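Local coordinates for PTS-dependent dihydroxyacetone kinase operon regulatory protein (Escherichia coli, PDB 4LRZ) that activates transcription of the dhaKLM operon from a sigma-70 promoter and represses its own expression, represented here by its N-terminal GAF and PAS portion, at residues F[50-55]-F[187-192]; F[106-111]-F[116-121]; F[233-238]-F[301-306]; F[256-261]-F[284-289]. All coordinates share one frame; numbering follows the deposited sequence. Where two conformers were deposited one is given.

Contact 1. Residues F[50-55]-F[187-192]; sequences KKAMLT and NLLLTD
L189 leaves its helix pointing at helix 51-66, and with CG anti to the carbonyl carbon (chi1 -69°) it sets both methyls against that helix. M53 starts with CG anti to the backbone N (chi1 168°), and bends at chi2 and chi3 lead its end away from L189. The meeting is therefore between a branched tip and a helical backbone. L189 CD1 rests 4.1 Å from M53 CB, the root of the methionine side chain. Its twin methyl, CD2, presses on the main chain between two residues: L189 CD2 lies 3.9 Å from A52 C and equally far from M53 N. The methyl of A52, at the exposed edge, adds a looser touch, with CB 4.2 Å from L189 CD2. Beyond the contact, the M53 side chain also packs on L85 of strand 84-89, and L56, further along helix 51-66, touches L189. Helix 174-211, which brings L189 here, packs with N187, L188 and T191 against its copy in the second subunit, while D192 OD2 turns outward to a basic side chain on the chain of another protein. In this example of helix-on-helix packing in a GAF domain, 114 Å² of surface is buried between the segments. The forces at this point are thus dispersion and the hydrophobic effect: the fit depends on the shape of one leucine fork, and no hydrogen bond sets a direction across it.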
loop_
_atom_site.group_PDB
_atom_site.type_symbol
_atom_site.label_atom_id
_atom_site.label_comp_id
_atom_site.label_asym_id
_atom_site.label_seq_id
_atom_site.Cartn_x
_atom_site.Cartn_y
_atom_site.Cartn_z
ATOM N N LYS F 50 -9.619 15.264 -8.590
ATOM C CA LYS F 50 -9.844 13.898 -8.147
ATOM C C LYS F 50 -8.980 12.848 -8.894
ATOM O O LYS F 50 -9.143 11.654 -8.685
ATOM C CB LYS F 50 -11.328 13.615 -8.213
ATOM C CG LYS F 50 -12.086 14.499 -7.205
ATOM C CD LYS F 50 -12.274 13.679 -5.998
ATOM C CE LYS F 50 -11.690 14.235 -4.772
ATOM N NZ LYS F 50 -11.539 13.004 -3.937
ATOM N N LYS F 51 -8.063 13.339 -9.736
ATOM C CA LYS F 51 -7.241 12.567 -10.637
ATOM C C LYS F 51 -6.632 11.322 -9.953
ATOM O O LYS F 51 -6.818 10.203 -10.433
ATOM C CB LYS F 51 -6.123 13.457 -11.205
ATOM C CG LYS F 51 -5.317 12.836 -12.391
ATOM C CD LYS F 51 -3.821 13.358 -12.433
ATOM C CE LYS F 51 -3.571 14.500 -13.418
ATOM N NZ LYS F 51 -3.493 14.083 -14.878
ATOM N N ALA F 52 -5.971 11.529 -8.814
ATOM C CA ALA F 52 -5.273 10.461 -8.145
ATOM C C ALA F 52 -6.231 9.311 -7.815
ATOM O O ALA F 52 -5.992 8.173 -8.225
ATOM C CB ALA F 52 -4.517 10.975 -6.916
ATOM N N MET F 53 -7.327 9.599 -7.125
ATOM C CA MET F 53 -8.301 8.553 -6.811
ATOM C C MET F 53 -8.972 8.015 -8.098
ATOM O O MET F 53 -9.303 6.839 -8.195
ATOM C CB MET F 53 -9.340 9.061 -5.790
ATOM C CG MET F 53 -10.604 8.153 -5.585
ATOM S SD MET F 53 -12.243 9.003 -5.819
ATOM C CE MET F 53 -11.792 9.995 -7.232
ATOM N N LEU F 54 -9.163 8.873 -9.088
ATOM C CA LEU F 54 -9.897 8.488 -10.297
ATOM C C LEU F 54 -9.196 7.456 -11.114
ATOM O O LEU F 54 -9.793 6.462 -11.535
ATOM C CB LEU F 54 -10.098 9.687 -11.254
ATOM C CG LEU F 54 -11.510 10.206 -11.379
ATOM C CD1 LEU F 54 -11.592 11.284 -12.443
ATOM C CD2 LEU F 54 -12.511 9.066 -11.624
ATOM N N THR F 55 -7.935 7.720 -11.393
ATOM C CA THR F 55 -7.227 6.862 -12.306
ATOM C C THR F 55 -7.118 5.479 -11.675
ATOM O O THR F 55 -7.255 4.483 -12.374
ATOM C CB THR F 55 -5.869 7.422 -12.716
ATOM O OG1 THR F 55 -4.967 7.262 -11.642
ATOM C CG2 THR F 55 -5.984 8.887 -13.052
ATOM N N ASN F 187 -6.258 1.740 -0.279
ATOM C CA ASN F 187 -4.927 1.338 0.093
ATOM C C ASN F 187 -3.896 1.739 -0.954
ATOM O O ASN F 187 -2.735 1.979 -0.618
ATOM C CB ASN F 187 -4.882 -0.140 0.444
ATOM C CG ASN F 187 -5.637 -0.440 1.721
ATOM O OD1 ASN F 187 -5.726 0.406 2.617
ATOM N ND2 ASN F 187 -6.216 -1.614 1.799
ATOM N N LEU F 188 -4.338 1.840 -2.200
ATOM C CA LEU F 188 -3.444 2.242 -3.234
ATOM C C LEU F 188 -3.082 3.717 -3.072
ATOM O O LEU F 188 -1.981 4.101 -3.415
ATOM C CB LEU F 188 -4.058 1.991 -4.571
ATOM C CG LEU F 188 -3.686 0.801 -5.458
ATOM C CD1 LEU F 188 -2.548 -0.077 -5.027
ATOM C CD2 LEU F 188 -4.945 0.039 -5.872
ATOM N N LEU F 189 -3.999 4.535 -2.554
ATOM C CA LEU F 189 -3.686 5.941 -2.308
ATOM C C LEU F 189 -2.678 5.994 -1.179
ATOM O O LEU F 189 -1.726 6.762 -1.221
ATOM C CB LEU F 189 -4.919 6.775 -1.968
ATOM C CG LEU F 189 -5.928 6.992 -3.115
ATOM C CD1 LEU F 189 -7.243 7.563 -2.550
ATOM C CD2 LEU F 189 -5.386 7.894 -4.228
ATOM N N LEU F 190 -2.863 5.146 -0.192
ATOM C CA LEU F 190 -1.897 5.019 0.882
ATOM C C LEU F 190 -0.495 4.576 0.418
ATOM O O LEU F 190 0.522 5.098 0.940
ATOM C CB LEU F 190 -2.436 4.034 1.920
ATOM C CG LEU F 190 -1.549 3.733 3.118
ATOM C CD1 LEU F 190 -1.512 4.959 3.990
ATOM C CD2 LEU F 190 -2.145 2.532 3.895
ATOM N N THR F 191 -0.425 3.652 -0.551
ATOM C CA THR F 191 0.889 3.229 -1.015
ATOM C C THR F 191 1.570 4.338 -1.834
ATOM O O THR F 191 2.761 4.513 -1.696
ATOM C CB THR F 191 0.951 1.841 -1.736
ATOM O OG1 THR F 191 0.608 1.987 -3.108
ATOM C CG2 THR F 191 0.016 0.845 -1.120
ATOM N N ASP F 192 0.812 5.112 -2.618
ATOM C CA ASP F 192 1.369 6.316 -3.289
ATOM C C ASP F 192 1.973 7.267 -2.251
ATOM O O ASP F 192 3.071 7.812 -2.438
ATOM C CB ASP F 192 0.316 7.085 -4.114
ATOM C CG ASP F 192 0.112 6.512 -5.541
ATOM O OD1 ASP F 192 0.882 5.618 -5.965
ATOM O OD2 ASP F 192 -0.833 6.947 -6.247
#

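Contact 2. Residues F[106-111]-F[116-121]; sequences TYCAEG and CALSLA
C108 and L118 supply the apolar part of this contact. The sulfur stands beside one leucine methyl, C108 SG to L118 CD1 being 3.7 Å, and the same methyl lies 3.9 Å from C108 CB, so it lodges along the short cysteine side chain. A second set of touches places S119 against the start of helix 110-113: its CB lies 3.6 Å from E110 N, and its OG is 3.4 Å from E110 CB. That OG sits between the backbone N and the carbonyl carbon of its own residue (chi1 62°), which directs it at the glutamate without a direct hydrogen bond to E110 N. Water does the polar bridging instead. One molecule is held 2.7 Å from S119 OG and donates a 2.8 Å hydrogen bond to E110 OE2; a second, separate water donates to C108 O over 2.7 Å. Charge enters through E110, whose OE2 forms a salt bridge with R22 NH2 and a hydrogen bond with S19 OG, both of helix 14-26, so several partners fix this carboxylate. Helix 117-124 begins after C116, its N-cap residue, whose N reaches the bridging water weakly. Within the GAF domain, E110 and L120 reach helix 14-26, while C116, A117 and A121 pack on strand 143-151; I113 joins C108 and L118 from between the segments.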
loop_
_atom_site.group_PDB
_atom_site.type_symbol
_atom_site.label_atom_id
_atom_site.label_comp_id
_atom_site.label_asym_id
_atom_site.label_seq_id
_atom_site.Cartn_x
_atom_site.Cartn_y
_atom_site.Cartn_z
ATOM N N THR F 106 -23.389 14.306 -12.606
ATOM C CA THR F 106 -24.653 14.346 -11.864
ATOM C C THR F 106 -24.346 14.189 -10.372
ATOM O O THR F 106 -23.588 13.266 -9.989
ATOM C CB THR F 106 -25.540 13.166 -12.268
ATOM O OG1 THR F 106 -25.955 13.332 -13.622
ATOM C CG2 THR F 106 -26.797 13.041 -11.389
ATOM N N TYR F 107 -24.896 15.079 -9.552
ATOM C CA TYR F 107 -24.840 14.959 -8.086
ATOM C C TYR F 107 -25.981 14.090 -7.577
ATOM O O TYR F 107 -27.113 14.250 -8.000
ATOM C CB TYR F 107 -24.948 16.342 -7.417
ATOM C CG TYR F 107 -23.813 17.272 -7.725
ATOM C CD1 TYR F 107 -22.672 17.254 -6.939
ATOM C CD2 TYR F 107 -23.892 18.204 -8.790
ATOM C CE1 TYR F 107 -21.620 18.129 -7.173
ATOM C CE2 TYR F 107 -22.843 19.095 -9.050
ATOM C CZ TYR F 107 -21.690 19.027 -8.225
ATOM O OH TYR F 107 -20.609 19.835 -8.408
ATOM N N CYS F 108 -25.676 13.208 -6.642
ATOM C CA CYS F 108 -26.602 12.190 -6.175
ATOM C C CYS F 108 -26.813 12.312 -4.678
ATOM O O CYS F 108 -27.244 11.328 -4.015
ATOM C CB CYS F 108 -26.017 10.785 -6.446
ATOM S SG CYS F 108 -25.626 10.474 -8.160
ATOM N N ALA F 109 -26.534 13.506 -4.146
ATOM C CA ALA F 109 -26.848 13.834 -2.748
ATOM C C ALA F 109 -28.245 13.377 -2.346
ATOM O O ALA F 109 -29.140 13.220 -3.177
ATOM C CB ALA F 109 -26.614 15.343 -2.431
ATOM N N GLU F 110 -28.365 13.065 -1.063
ATOM C CA GLU F 110 -29.594 12.623 -0.483
ATOM C C GLU F 110 -30.641 13.712 -0.633
ATOM O O GLU F 110 -31.820 13.402 -0.790
ATOM C CB GLU F 110 -29.373 12.401 1.007
ATOM C CG GLU F 110 -30.559 11.809 1.710
ATOM C CD GLU F 110 -30.244 11.486 3.167
ATOM O OE1 GLU F 110 -29.954 12.427 3.927
ATOM O OE2 GLU F 110 -30.255 10.285 3.552
ATOM N N GLY F 111 -30.206 14.972 -0.535
ATOM C CA GLY F 111 -31.100 16.125 -0.660
ATOM C C GLY F 111 -31.588 16.291 -2.099
ATOM O O GLY F 111 -32.452 17.126 -2.365
ATOM N N CYS F 116 -30.721 6.611 -0.779
ATOM C CA CYS F 116 -30.045 5.809 -1.780
ATOM C C CYS F 116 -28.618 5.544 -1.326
ATOM O O CYS F 116 -27.935 6.443 -0.836
ATOM C CB CYS F 116 -30.019 6.544 -3.138
ATOM S SG CYS F 116 -29.452 5.504 -4.487
ATOM N N ALA F 117 -28.154 4.315 -1.519
ATOM C CA ALA F 117 -26.791 3.941 -1.191
ATOM C C ALA F 117 -25.749 4.966 -1.721
ATOM O O ALA F 117 -24.748 5.274 -1.053
ATOM C CB ALA F 117 -26.515 2.525 -1.725
ATOM N N LEU F 118 -25.997 5.490 -2.921
ATOM C CA LEU F 118 -25.091 6.451 -3.559
ATOM C C LEU F 118 -24.683 7.556 -2.586
ATOM O O LEU F 118 -23.515 8.026 -2.624
ATOM C CB LEU F 118 -25.759 7.093 -4.779
ATOM C CG LEU F 118 -26.041 6.225 -5.973
ATOM C CD1 LEU F 118 -26.560 7.015 -7.139
ATOM C CD2 LEU F 118 -24.718 5.495 -6.383
ATOM N N SER F 119 -25.621 7.991 -1.725
ATOM C CA SER F 119 -25.252 8.964 -0.653
ATOM C C SER F 119 -25.141 8.356 0.722
ATOM O O SER F 119 -24.329 8.783 1.521
ATOM C CB SER F 119 -26.235 10.166 -0.589
ATOM O OG SER F 119 -27.572 9.764 -0.284
ATOM N N LEU F 120 -25.977 7.382 1.031
ATOM C CA LEU F 120 -26.059 6.904 2.404
ATOM C C LEU F 120 -24.741 6.255 2.838
ATOM O O LEU F 120 -24.414 6.198 4.037
ATOM C CB LEU F 120 -27.166 5.889 2.505
ATOM C CG LEU F 120 -28.183 5.994 3.606
ATOM C CD1 LEU F 120 -28.777 4.584 3.798
ATOM C CD2 LEU F 120 -27.660 6.646 4.932
ATOM N N ALA F 121 -23.969 5.772 1.871
ATOM C CA ALA F 121 -22.693 5.159 2.223
ATOM C C ALA F 121 -21.765 6.163 2.886
ATOM O O ALA F 121 -21.198 5.861 3.938
ATOM C CB ALA F 121 -22.026 4.493 1.010
HETATM O O HOH W 1 -28.708 9.754 -2.415
HETATM O O HOH W 2 -29.357 8.702 1.414
#

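Contact 3. Residues F[233-238]-F[301-306]; sequences ARVLRL and LLLHPV
L303 sends one methyl into the side chain of L236, and the first shell is built around that single group. L303 CD1 lies 3.7 Å from L236 CG, then 3.9 Å from L236 CD1 and 4.1 Å from L236 CD2, so it faces the branch point and both arms of the fork while the two side chains cross obliquely. V235 adds a looser flank, its CG1 being 4.2 Å from L303 CD1. With CG of L303 anti to the carbonyl carbon (chi1 -50°), its CD1 is placed on the L236 branch point. The next shell is also apolar: I217 touches both leucines, I286 flanks L303, and F275 and L252 flank L236. Backbone geometry positions the partners further out. Helix 230-235 ends in a Schellman motif, with L238 N bonded to A233 O, R237 N bonded to R234 O, and R237 in the left-handed region; S277 OG binds L236 O. On the other side, L303 is fixed in the sheet by backbone bonding to G215. The helix end thus packs on the five-stranded antiparallel sheet, of order 2-1-5-4-3, of the PAS fold, the family to which both segments belong.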
loop_
_atom_site.group_PDB
_atom_site.type_symbol
_atom_site.label_atom_id
_atom_site.label_comp_id
_atom_site.label_asym_id
_atom_site.label_seq_id
_atom_site.Cartn_x
_atom_site.Cartn_y
_atom_site.Cartn_z
ATOM N N ALA F 233 34.713 10.097 -2.310
ATOM C CA ALA F 233 35.005 9.518 -3.597
ATOM C C ALA F 233 36.289 10.100 -4.179
ATOM O O ALA F 233 36.991 9.413 -4.920
ATOM C CB ALA F 233 33.841 9.737 -4.543
ATOM N N ARG F 234 36.592 11.360 -3.865
ATOM C CA ARG F 234 37.863 11.941 -4.305
ATOM C C ARG F 234 39.028 11.369 -3.491
ATOM O O ARG F 234 40.015 10.917 -4.075
ATOM C CB ARG F 234 37.849 13.478 -4.318
ATOM C CG ARG F 234 37.571 14.140 -2.978
ATOM C CD ARG F 234 37.945 15.638 -2.957
ATOM N NE ARG F 234 37.168 16.349 -1.927
ATOM C CZ ARG F 234 35.930 16.835 -2.098
ATOM N NH1 ARG F 234 35.300 16.709 -3.267
ATOM N NH2 ARG F 234 35.311 17.453 -1.093
ATOM N N VAL F 235 38.876 11.349 -2.159
ATOM C CA VAL F 235 39.882 10.828 -1.221
ATOM C C VAL F 235 40.260 9.366 -1.495
ATOM O O VAL F 235 41.439 9.049 -1.667
ATOM C CB VAL F 235 39.436 10.996 0.232
ATOM C CG1 VAL F 235 40.319 10.196 1.150
ATOM C CG2 VAL F 235 39.418 12.476 0.639
ATOM N N LEU F 236 39.264 8.488 -1.564
ATOM C CA LEU F 236 39.498 7.067 -1.798
ATOM C C LEU F 236 39.618 6.755 -3.277
ATOM O O LEU F 236 39.596 5.589 -3.675
ATOM C CB LEU F 236 38.366 6.230 -1.193
ATOM C CG LEU F 236 38.191 6.352 0.317
ATOM C CD1 LEU F 236 37.148 5.390 0.752
ATOM C CD2 LEU F 236 39.504 6.100 1.051
ATOM N N ARG F 237 39.770 7.806 -4.076
ATOM C CA ARG F 237 39.730 7.715 -5.524
ATOM C C ARG F 237 38.824 6.588 -6.080
ATOM O O ARG F 237 39.266 5.680 -6.798
ATOM C CB ARG F 237 41.141 7.684 -6.086
ATOM C CG ARG F 237 41.861 9.029 -5.938
ATOM C CD ARG F 237 43.207 9.022 -6.616
ATOM N NE ARG F 237 43.994 7.847 -6.236
ATOM C CZ ARG F 237 44.276 6.826 -7.049
ATOM N NH1 ARG F 237 43.844 6.812 -8.316
ATOM N NH2 ARG F 237 44.999 5.813 -6.582
ATOM N N LEU F 238 37.547 6.660 -5.709
ATOM C CA LEU F 238 36.524 5.816 -6.303
ATOM C C LEU F 238 35.672 6.618 -7.275
ATOM O O LEU F 238 35.530 7.838 -7.133
ATOM C CB LEU F 238 35.647 5.161 -5.226
ATOM C CG LEU F 238 36.235 3.967 -4.460
ATOM C CD1 LEU F 238 35.176 3.347 -3.511
ATOM C CD2 LEU F 238 36.819 2.904 -5.413
ATOM N N LEU F 301 31.029 4.435 7.116
ATOM C CA LEU F 301 32.408 4.824 7.332
ATOM C C LEU F 301 32.563 6.272 6.985
ATOM O O LEU F 301 32.255 6.684 5.860
ATOM C CB LEU F 301 33.353 3.959 6.503
ATOM C CG LEU F 301 34.831 4.324 6.475
ATOM C CD1 LEU F 301 35.489 4.012 7.818
ATOM C CD2 LEU F 301 35.518 3.577 5.372
ATOM N N LEU F 302 33.017 7.041 7.961
ATOM C CA LEU F 302 33.293 8.451 7.769
ATOM C C LEU F 302 34.776 8.762 7.712
ATOM O O LEU F 302 35.574 8.264 8.510
ATOM C CB LEU F 302 32.632 9.299 8.846
ATOM C CG LEU F 302 31.123 9.160 8.856
ATOM C CD1 LEU F 302 30.706 8.271 9.984
ATOM C CD2 LEU F 302 30.541 10.489 9.068
ATOM N N LEU F 303 35.136 9.595 6.747
ATOM C CA LEU F 303 36.503 9.990 6.575
ATOM C C LEU F 303 36.546 11.413 7.025
ATOM O O LEU F 303 35.951 12.300 6.409
ATOM C CB LEU F 303 36.951 9.851 5.123
ATOM C CG LEU F 303 36.647 8.510 4.452
ATOM C CD1 LEU F 303 36.846 8.613 2.945
ATOM C CD2 LEU F 303 37.478 7.378 5.041
ATOM N N HIS F 304 37.235 11.610 8.137
ATOM C CA HIS F 304 37.319 12.903 8.786
ATOM C C HIS F 304 38.425 13.708 8.108
ATOM O O HIS F 304 39.497 13.185 7.833
ATOM C CB HIS F 304 37.566 12.733 10.299
ATOM C CG HIS F 304 36.544 11.874 10.994
ATOM N ND1 HIS F 304 35.259 12.303 11.267
ATOM C CD2 HIS F 304 36.627 10.616 11.488
ATOM C CE1 HIS F 304 34.595 11.349 11.894
ATOM N NE2 HIS F 304 35.401 10.312 12.038
ATOM N N PRO F 305 38.144 14.975 7.787
ATOM C CA PRO F 305 39.194 15.787 7.165
ATOM C C PRO F 305 40.225 16.223 8.222
ATOM O O PRO F 305 39.831 16.563 9.341
ATOM C CB PRO F 305 38.417 16.981 6.586
ATOM C CG PRO F 305 37.139 17.055 7.407
ATOM C CD PRO F 305 36.850 15.682 7.908
ATOM N N VAL F 306 41.520 16.185 7.883
ATOM C CA VAL F 306 42.589 16.497 8.870
ATOM C C VAL F 306 42.953 18.005 8.970
ATOM O O VAL F 306 43.183 18.696 7.967
ATOM C CB VAL F 306 43.909 15.623 8.680
ATOM C CG1 VAL F 306 44.701 15.495 10.008
ATOM C CG2 VAL F 306 43.591 14.231 8.096
#

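Contact 4. Residues F[256-261]-F[284-289]; sequences AVLQQA and AVITLK
L258 lies over I286 and L288 in the PAS fold, where helix 256-264 rests on strand 281-293 of the antiparallel sheet. The two segments run nearly parallel, with 11° between their N-to-C directions and 10.6 Å between axes, a spacing bridged by side chains alone. Residues i and i+2 of the strand, I286 and L288, raise two bumps toward the helix, and L258 reaches in between them. The main fit is tip to tip: the terminal methyl of I286 enters the fork of the leucine, with I286 CD1 3.8 Å from L258 CG, and close to both arms as well. In I286, CG1 lies between the backbone N and the carbonyl carbon (chi1 72°), and an extended chi2 carries CD1 on to the leucine. L288 meets the other flank of L258 at a slant. Its CG is anti to the backbone N (chi1 -179°), and its two methyls are shared between helix residues one turn apart: CD1 goes to L258, while CD2 goes to A261, whose small side chain gives a shallow seat. Between the bumps, T287 points away, and its OG1 is hydrogen-bonded to H304 NE2 and H270 N. Around the interface F275 touches both L258 and I286, and L268 touches both A261 and L288, continuing the apolar layer over neighbouring strands. K289, next along the strand, forms a salt bridge with E210 of the second subunit. L288 CD1 closes the flank of the leucine fork, 3.8 Å from L258 CD2.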
loop_
_atom_site.group_PDB
_atom_site.type_symbol
_atom_site.label_atom_id
_atom_site.label_comp_id
_atom_site.label_asym_id
_atom_site.label_seq_id
_atom_site.Cartn_x
_atom_site.Cartn_y
_atom_site.Cartn_z
ATOM N N ALA F 256 43.709 -3.540 7.775
ATOM C CA ALA F 256 43.599 -4.571 8.809
ATOM C C ALA F 256 42.684 -4.163 9.982
ATOM O O ALA F 256 41.900 -4.981 10.492
ATOM C CB ALA F 256 44.994 -4.945 9.320
ATOM N N VAL F 257 42.791 -2.898 10.396
ATOM C CA VAL F 257 42.071 -2.373 11.560
ATOM C C VAL F 257 40.566 -2.394 11.302
ATOM O O VAL F 257 39.778 -2.827 12.151
ATOM C CB VAL F 257 42.527 -0.934 11.911
ATOM C CG1 VAL F 257 41.872 -0.460 13.210
ATOM C CG2 VAL F 257 44.051 -0.853 12.028
ATOM N N LEU F 258 40.187 -1.930 10.115
ATOM C CA LEU F 258 38.815 -2.003 9.651
ATOM C C LEU F 258 38.308 -3.430 9.459
ATOM O O LEU F 258 37.187 -3.735 9.833
ATOM C CB LEU F 258 38.670 -1.226 8.347
ATOM C CG LEU F 258 38.202 0.209 8.537
ATOM C CD1 LEU F 258 38.692 1.071 7.400
ATOM C CD2 LEU F 258 36.689 0.230 8.621
ATOM N N GLN F 259 39.132 -4.299 8.884
ATOM C CA GLN F 259 38.717 -5.663 8.580
ATOM C C GLN F 259 38.260 -6.354 9.848
ATOM O O GLN F 259 37.220 -7.019 9.863
ATOM C CB GLN F 259 39.863 -6.453 7.951
ATOM C CG GLN F 259 39.431 -7.340 6.805
ATOM C CD GLN F 259 39.144 -6.535 5.560
ATOM O OE1 GLN F 259 37.988 -6.419 5.126
ATOM N NE2 GLN F 259 40.193 -5.944 4.987
ATOM N N GLN F 260 39.046 -6.178 10.907
ATOM C CA GLN F 260 38.767 -6.782 12.201
ATOM C C GLN F 260 37.433 -6.247 12.696
ATOM O O GLN F 260 36.457 -6.998 12.800
ATOM C CB GLN F 260 39.899 -6.481 13.201
ATOM C CG GLN F 260 39.748 -7.136 14.584
ATOM C CD GLN F 260 41.020 -7.045 15.424
ATOM O OE1 GLN F 260 42.140 -7.043 14.896
ATOM N NE2 GLN F 260 40.851 -6.984 16.743
ATOM N N ALA F 261 37.396 -4.940 12.956
ATOM C CA ALA F 261 36.189 -4.259 13.422
ATOM C C ALA F 261 34.934 -4.630 12.613
ATOM O O ALA F 261 33.892 -4.916 13.211
ATOM C CB ALA F 261 36.403 -2.745 13.456
ATOM N N ALA F 284 44.243 8.381 6.487
ATOM C CA ALA F 284 43.007 9.049 6.923
ATOM C C ALA F 284 42.644 8.748 8.369
ATOM O O ALA F 284 43.094 7.754 8.949
ATOM C CB ALA F 284 41.836 8.663 6.010
ATOM N N VAL F 285 41.828 9.626 8.939
ATOM C CA VAL F 285 41.229 9.398 10.245
ATOM C C VAL F 285 39.746 9.064 10.031
ATOM O O VAL F 285 39.025 9.782 9.337
ATOM C CB VAL F 285 41.462 10.590 11.217
ATOM C CG1 VAL F 285 41.349 11.929 10.488
ATOM C CG2 VAL F 285 40.514 10.534 12.419
ATOM N N ILE F 286 39.311 7.954 10.608
ATOM C CA ILE F 286 38.020 7.404 10.271
ATOM C C ILE F 286 37.143 7.216 11.490
ATOM O O ILE F 286 37.627 7.260 12.612
ATOM C CB ILE F 286 38.172 6.050 9.565
ATOM C CG1 ILE F 286 38.614 4.983 10.562
ATOM C CG2 ILE F 286 39.144 6.163 8.406
ATOM C CD1 ILE F 286 38.187 3.598 10.220
ATOM N N THR F 287 35.850 7.012 11.243
ATOM C CA THR F 287 34.891 6.479 12.221
ATOM C C THR F 287 34.122 5.372 11.533
ATOM O O THR F 287 33.800 5.477 10.354
ATOM C CB THR F 287 33.914 7.569 12.748
ATOM O OG1 THR F 287 34.565 8.351 13.759
ATOM C CG2 THR F 287 32.658 6.957 13.363
ATOM N N LEU F 288 33.860 4.292 12.251
ATOM C CA LEU F 288 33.044 3.219 11.706
ATOM C C LEU F 288 31.815 3.051 12.542
ATOM O O LEU F 288 31.906 2.764 13.718
ATOM C CB LEU F 288 33.786 1.882 11.631
ATOM C CG LEU F 288 32.878 0.801 11.019
ATOM C CD1 LEU F 288 33.002 0.794 9.508
ATOM C CD2 LEU F 288 33.187 -0.576 11.572
ATOM N N LYS F 289 30.666 3.206 11.907
ATOM C CA LYS F 289 29.376 3.138 12.577
ATOM C C LYS F 289 28.624 1.908 12.104
ATOM O O LYS F 289 28.152 1.872 10.983
ATOM C CB LYS F 289 28.570 4.408 12.291
ATOM C CG LYS F 289 27.147 4.404 12.795
ATOM C CD LYS F 289 27.050 4.615 14.301
ATOM C CE LYS F 289 25.725 5.231 14.667
ATOM N NZ LYS F 289 25.389 4.959 16.084
#

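How the contacts relate
Two domains on one chain divide these contacts. Contact 2 is nested within the loop closed by contact 1, both in the GAF domain, their centres about 22 Å apart. Contacts 3 and 4 follow later in the chain, in the PAS fold; contact 4 is nested inside contact 3, with centres about 13 Å apart. They share one sheet through neighbouring strands 281-293 and 296-304, joined by the hydrogen bond between H304 NE2 and T287 OG1 (2.7 Å). Contacts 1 and 3 are about 43 Å apart between centres; helix 174-211, which carries one segment of contact 1, leads on toward the PAS fold. Each domain of this probable sensor region thus has its own packing, and contacts 1, 3 and 4 each have residues that reach the second subunit.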